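Local coordinates for DNA mismatch repair protein MLH3 (Saccharomyces cerevisiae S288C, PDB 6RMN), which acts in DNA mismatch repair, correcting insertion-deletion loops as part of the MutLbeta heterodimer, the chain here being the C-terminal region of MLH3, at residues Leu42-Arg54 with Glu224-Ala236. Numbering follows the deposited sequence.
Sequences LLVLVDQHACDER and ECAHGRPSMVPIA. With ZN (zinc ion), chain D; ZN (zinc ion), chain C.
Antiparallel strand pairing joins Leu43-Asp47 to Met232-Pro234 and runs into a two-zinc site, where the helix after the first strand meets the Cys225-Gly228 turn. The motif sequences DQHACDE and CAHGRP belong to the endonuclease site of MutL homologues, consistent with a metal-dependent nuclease centre. Within this chain, strand 232-234 lies at one end of the four-stranded antiparallel sheet. Leu45 and Val233 form a hydrogen-bonded pair: Leu45 N reaches Val233 O at 3.0 Å, nearly straight at 169°. Two flanking bonds, Ile235 N to Leu43 O and Asp47 N to Ser231 O, continue the pairing. On one face, Met232 CB packs 3.7 Å from Val44 CG1 and also meets Val46 CG2. On the other, Ile235 lays CG2 and CD1 against Leu45 CD1.

Asp47 N-caps helix 48-69. With CG anti to its own backbone N (chi1 179°), the carboxylate turns back over the first helix turn, where OD1 accepts from His49 N and Ala50 N. Ala50 N comes from above the carboxylate plane, 3.1 Å from Asp47 OD1. Asp47 OD2 accepts from a water that also donates to Pro230 O. With an alanine here, His49 N and Ala50 N would probably lose their cap and the water its link between Asp47 and Pro230.

One turn on, Ala50 CB packs against Cys225 CB and Ser231. The Glu53 carboxylate bridges the metals. OE1 binds the zinc ion held by His49 NE2 and Cys194; OE2 binds the one held by Cys225 SG and His227 ND1. Another protein's chain completes both sites. Ala226 N steadies the bridging carboxylate by donating to the anti lone pair of Glu53 OE2 at 2.9 Å.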
loop_
_atom_site.group_PDB
_atom_site.type_symbol
_atom_site.label_atom_id
_atom_site.label_comp_id
_atom_site.label_asym_id
_atom_site.label_seq_id
_atom_site.Cartn_x
_atom_site.Cartn_y
_atom_site.Cartn_z
ATOM N N LEU B 42 -3.402 2.029 11.222
ATOM C CA LEU B 42 -3.940 2.188 9.865
ATOM C C LEU B 42 -2.852 2.096 8.775
ATOM O O LEU B 42 -3.015 1.305 7.854
ATOM C CB LEU B 42 -4.793 3.474 9.712
ATOM C CG LEU B 42 -5.344 3.791 8.278
ATOM C CD1 LEU B 42 -6.792 3.331 8.112
ATOM C CD2 LEU B 42 -5.214 5.281 7.935
ATOM N N LEU B 43 -1.778 2.911 8.855
ATOM C CA LEU B 43 -0.682 2.899 7.874
ATOM C C LEU B 43 0.615 2.379 8.486
ATOM O O LEU B 43 1.042 2.854 9.543
ATOM C CB LEU B 43 -0.452 4.280 7.212
ATOM C CG LEU B 43 -1.463 4.792 6.155
ATOM C CD1 LEU B 43 -0.973 6.087 5.535
ATOM C CD2 LEU B 43 -1.695 3.790 5.026
ATOM N N VAL B 44 1.237 1.396 7.819
ATOM C CA VAL B 44 2.480 0.759 8.261
ATOM C C VAL B 44 3.496 0.681 7.099
ATOM O O VAL B 44 3.119 0.371 5.960
ATOM C CB VAL B 44 2.186 -0.647 8.886
ATOM C CG1 VAL B 44 3.455 -1.476 9.103
ATOM C CG2 VAL B 44 1.389 -0.537 10.185
ATOM N N LEU B 45 4.791 0.960 7.412
ATOM C CA LEU B 45 5.933 0.834 6.501
ATOM C C LEU B 45 6.759 -0.413 6.912
ATOM O O LEU B 45 7.271 -0.492 8.038
ATOM C CB LEU B 45 6.817 2.094 6.506
ATOM C CG LEU B 45 6.279 3.331 5.779
ATOM C CD1 LEU B 45 7.145 4.546 6.075
ATOM C CD2 LEU B 45 6.223 3.114 4.279
ATOM N N VAL B 46 6.833 -1.403 6.006
ATOM C CA VAL B 46 7.560 -2.649 6.216
ATOM C C VAL B 46 8.936 -2.544 5.543
ATOM O O VAL B 46 9.008 -2.173 4.365
ATOM C CB VAL B 46 6.743 -3.868 5.684
ATOM C CG1 VAL B 46 7.481 -5.182 5.922
ATOM C CG2 VAL B 46 5.343 -3.920 6.298
ATOM N N ASP B 47 10.025 -2.883 6.283
ATOM C CA ASP B 47 11.385 -2.944 5.739
ATOM C C ASP B 47 11.377 -4.132 4.733
ATOM O O ASP B 47 11.062 -5.261 5.130
ATOM C CB ASP B 47 12.373 -3.192 6.894
ATOM C CG ASP B 47 13.855 -3.318 6.541
ATOM O OD1 ASP B 47 14.171 -3.792 5.424
ATOM O OD2 ASP B 47 14.699 -2.996 7.401
ATOM N N GLN B 48 11.657 -3.877 3.438
ATOM C CA GLN B 48 11.613 -4.953 2.426
ATOM C C GLN B 48 12.686 -6.036 2.623
ATOM O O GLN B 48 12.470 -7.187 2.243
ATOM C CB GLN B 48 11.648 -4.404 0.992
ATOM C CG GLN B 48 13.012 -3.859 0.551
ATOM C CD GLN B 48 12.930 -2.990 -0.661
ATOM O OE1 GLN B 48 11.955 -2.271 -0.878
ATOM N NE2 GLN B 48 13.960 -3.033 -1.473
ATOM N N HIS B 49 13.830 -5.665 3.210
ATOM C CA HIS B 49 14.912 -6.600 3.467
ATOM C C HIS B 49 14.556 -7.515 4.652
ATOM O O HIS B 49 14.637 -8.737 4.514
ATOM C CB HIS B 49 16.242 -5.860 3.689
ATOM C CG HIS B 49 17.347 -6.770 4.105
ATOM N ND1 HIS B 49 17.937 -7.638 3.211
ATOM C CD2 HIS B 49 17.875 -6.975 5.326
ATOM C CE1 HIS B 49 18.827 -8.316 3.903
ATOM N NE2 HIS B 49 18.834 -7.946 5.177
ATOM N N ALA B 50 14.126 -6.920 5.785
ATOM C CA ALA B 50 13.714 -7.617 7.008
ATOM C C ALA B 50 12.572 -8.593 6.734
ATOM O O ALA B 50 12.588 -9.711 7.239
ATOM C CB ALA B 50 13.295 -6.608 8.072
ATOM N N CYS B 51 11.604 -8.167 5.910
ATOM C CA CYS B 51 10.449 -8.940 5.464
ATOM C C CYS B 51 10.904 -10.219 4.744
ATOM O O CYS B 51 10.496 -11.312 5.122
ATOM C CB CYS B 51 9.571 -8.078 4.557
ATOM S SG CYS B 51 8.140 -8.948 3.877
ATOM N N ASP B 52 11.750 -10.069 3.713
ATOM C CA ASP B 52 12.285 -11.156 2.905
ATOM C C ASP B 52 13.176 -12.099 3.732
ATOM O O ASP B 52 13.008 -13.324 3.655
ATOM C CB ASP B 52 13.041 -10.594 1.681
ATOM C CG ASP B 52 13.224 -11.594 0.551
ATOM O OD1 ASP B 52 12.430 -12.583 0.482
ATOM O OD2 ASP B 52 14.136 -11.390 -0.276
ATOM N N GLU B 53 14.083 -11.520 4.550
ATOM C CA GLU B 53 14.989 -12.243 5.454
ATOM C C GLU B 53 14.201 -13.109 6.450
ATOM O O GLU B 53 14.593 -14.251 6.682
ATOM C CB GLU B 53 15.895 -11.250 6.191
ATOM C CG GLU B 53 16.928 -11.858 7.117
ATOM C CD GLU B 53 17.732 -10.773 7.796
ATOM O OE1 GLU B 53 18.550 -10.120 7.109
ATOM O OE2 GLU B 53 17.499 -10.532 9.000
ATOM N N ARG B 54 13.084 -12.578 6.995
ATOM C CA ARG B 54 12.201 -13.281 7.915
ATOM C C ARG B 54 11.558 -14.525 7.277
ATOM O O ARG B 54 11.562 -15.606 7.886
ATOM C CB ARG B 54 11.105 -12.346 8.448
ATOM C CG ARG B 54 10.199 -13.024 9.474
ATOM C CD ARG B 54 10.946 -13.113 10.774
ATOM N NE ARG B 54 11.073 -14.472 11.255
ATOM C CZ ARG B 54 11.664 -14.799 12.396
ATOM N NH1 ARG B 54 12.208 -13.862 13.165
ATOM N NH2 ARG B 54 11.724 -16.064 12.774
ATOM N N GLU B 224 9.879 -9.127 13.396
ATOM C CA GLU B 224 11.314 -8.844 13.428
ATOM C C GLU B 224 12.053 -9.579 12.334
ATOM O O GLU B 224 11.522 -10.539 11.804
ATOM C CB GLU B 224 11.950 -9.069 14.829
ATOM C CG GLU B 224 11.888 -10.472 15.397
ATOM C CD GLU B 224 12.174 -10.562 16.887
ATOM O OE1 GLU B 224 11.523 -9.831 17.671
ATOM O OE2 GLU B 224 13.041 -11.379 17.275
ATOM N N CYS B 225 13.249 -9.099 11.961
ATOM C CA CYS B 225 14.129 -9.738 10.977
ATOM C C CYS B 225 14.784 -10.974 11.645
ATOM O O CYS B 225 14.499 -11.268 12.819
ATOM C CB CYS B 225 15.185 -8.750 10.491
ATOM S SG CYS B 225 16.474 -8.385 11.713
ATOM N N ALA B 226 15.696 -11.661 10.925
ATOM C CA ALA B 226 16.408 -12.820 11.483
ATOM C C ALA B 226 17.235 -12.481 12.741
ATOM O O ALA B 226 17.291 -13.312 13.638
ATOM C CB ALA B 226 17.293 -13.476 10.431
ATOM N N HIS B 227 17.806 -11.252 12.828
ATOM C CA HIS B 227 18.658 -10.756 13.921
ATOM C C HIS B 227 17.907 -10.003 15.041
ATOM O O HIS B 227 18.526 -9.254 15.797
ATOM C CB HIS B 227 19.807 -9.891 13.355
ATOM C CG HIS B 227 20.467 -10.504 12.155
ATOM N ND1 HIS B 227 19.940 -10.344 10.882
ATOM C CD2 HIS B 227 21.539 -11.326 12.080
ATOM C CE1 HIS B 227 20.713 -11.056 10.079
ATOM N NE2 HIS B 227 21.688 -11.663 10.750
ATOM N N GLY B 228 16.600 -10.226 15.151
ATOM C CA GLY B 228 15.752 -9.638 16.190
ATOM C C GLY B 228 15.393 -8.161 16.125
ATOM O O GLY B 228 14.791 -7.651 17.069
ATOM N N ARG B 229 15.738 -7.459 15.024
ATOM C CA ARG B 229 15.421 -6.034 14.833
ATOM C C ARG B 229 13.997 -5.882 14.218
ATOM O O ARG B 229 13.614 -6.747 13.435
ATOM C CB ARG B 229 16.486 -5.344 13.952
ATOM C CG ARG B 229 17.878 -5.378 14.559
ATOM C CD ARG B 229 18.728 -4.222 14.088
ATOM N NE ARG B 229 20.072 -4.242 14.677
ATOM C CZ ARG B 229 20.446 -3.514 15.728
ATOM N NH1 ARG B 229 19.582 -2.698 16.322
ATOM N NH2 ARG B 229 21.686 -3.596 16.192
ATOM N N PRO B 230 13.197 -4.828 14.554
ATOM C CA PRO B 230 11.831 -4.713 13.987
ATOM C C PRO B 230 11.755 -4.705 12.465
ATOM O O PRO B 230 12.621 -4.128 11.813
ATOM C CB PRO B 230 11.304 -3.400 14.574
ATOM C CG PRO B 230 12.524 -2.650 14.964
ATOM C CD PRO B 230 13.476 -3.698 15.458
ATOM N N SER B 231 10.730 -5.376 11.912
ATOM C CA SER B 231 10.505 -5.488 10.473
ATOM C C SER B 231 9.552 -4.413 9.928
ATOM O O SER B 231 9.460 -4.234 8.711
ATOM C CB SER B 231 9.950 -6.869 10.152
ATOM O OG SER B 231 8.703 -7.050 10.800
ATOM N N MET B 232 8.816 -3.733 10.822
ATOM C CA MET B 232 7.816 -2.742 10.443
ATOM C C MET B 232 7.587 -1.657 11.488
ATOM O O MET B 232 7.860 -1.862 12.667
ATOM C CB MET B 232 6.494 -3.424 10.062
ATOM C CG MET B 232 5.861 -4.205 11.177
ATOM S SD MET B 232 4.423 -5.083 10.563
ATOM C CE MET B 232 5.187 -6.559 9.938
ATOM N N VAL B 233 7.103 -0.493 11.037
ATOM C CA VAL B 233 6.842 0.680 11.874
ATOM C C VAL B 233 5.488 1.299 11.500
ATOM O O VAL B 233 5.245 1.570 10.318
ATOM C CB VAL B 233 8.017 1.709 11.798
ATOM C CG1 VAL B 233 7.638 3.060 12.387
ATOM C CG2 VAL B 233 9.259 1.176 12.497
ATOM N N PRO B 234 4.586 1.523 12.482
ATOM C CA PRO B 234 3.323 2.203 12.146
ATOM C C PRO B 234 3.625 3.688 11.931
ATOM O O PRO B 234 4.440 4.265 12.661
ATOM C CB PRO B 234 2.440 1.963 13.371
ATOM C CG PRO B 234 3.395 1.713 14.514
ATOM C CD PRO B 234 4.724 1.286 13.941
ATOM N N ILE B 235 3.037 4.293 10.897
ATOM C CA ILE B 235 3.304 5.706 10.635
ATOM C C ILE B 235 2.042 6.572 10.818
ATOM O O ILE B 235 2.160 7.796 10.930
ATOM C CB ILE B 235 4.020 5.945 9.273
ATOM C CG1 ILE B 235 3.210 5.404 8.074
ATOM C CG2 ILE B 235 5.445 5.386 9.310
ATOM C CD1 ILE B 235 3.494 6.088 6.784
ATOM N N ALA B 236 0.851 5.936 10.880
ATOM C CA ALA B 236 -0.440 6.616 11.037
ATOM C C ALA B 236 -0.573 7.307 12.401
ATOM O O ALA B 236 -0.130 8.444 12.572
ATOM C CB ALA B 236 -1.579 5.628 10.838
HETATM ZN ZN ZN D . 18.400 -8.830 10.309
HETATM ZN ZN ZN C . 19.895 -8.699 6.866
HETATM O O HOH W 1 14.881 -4.479 10.311
#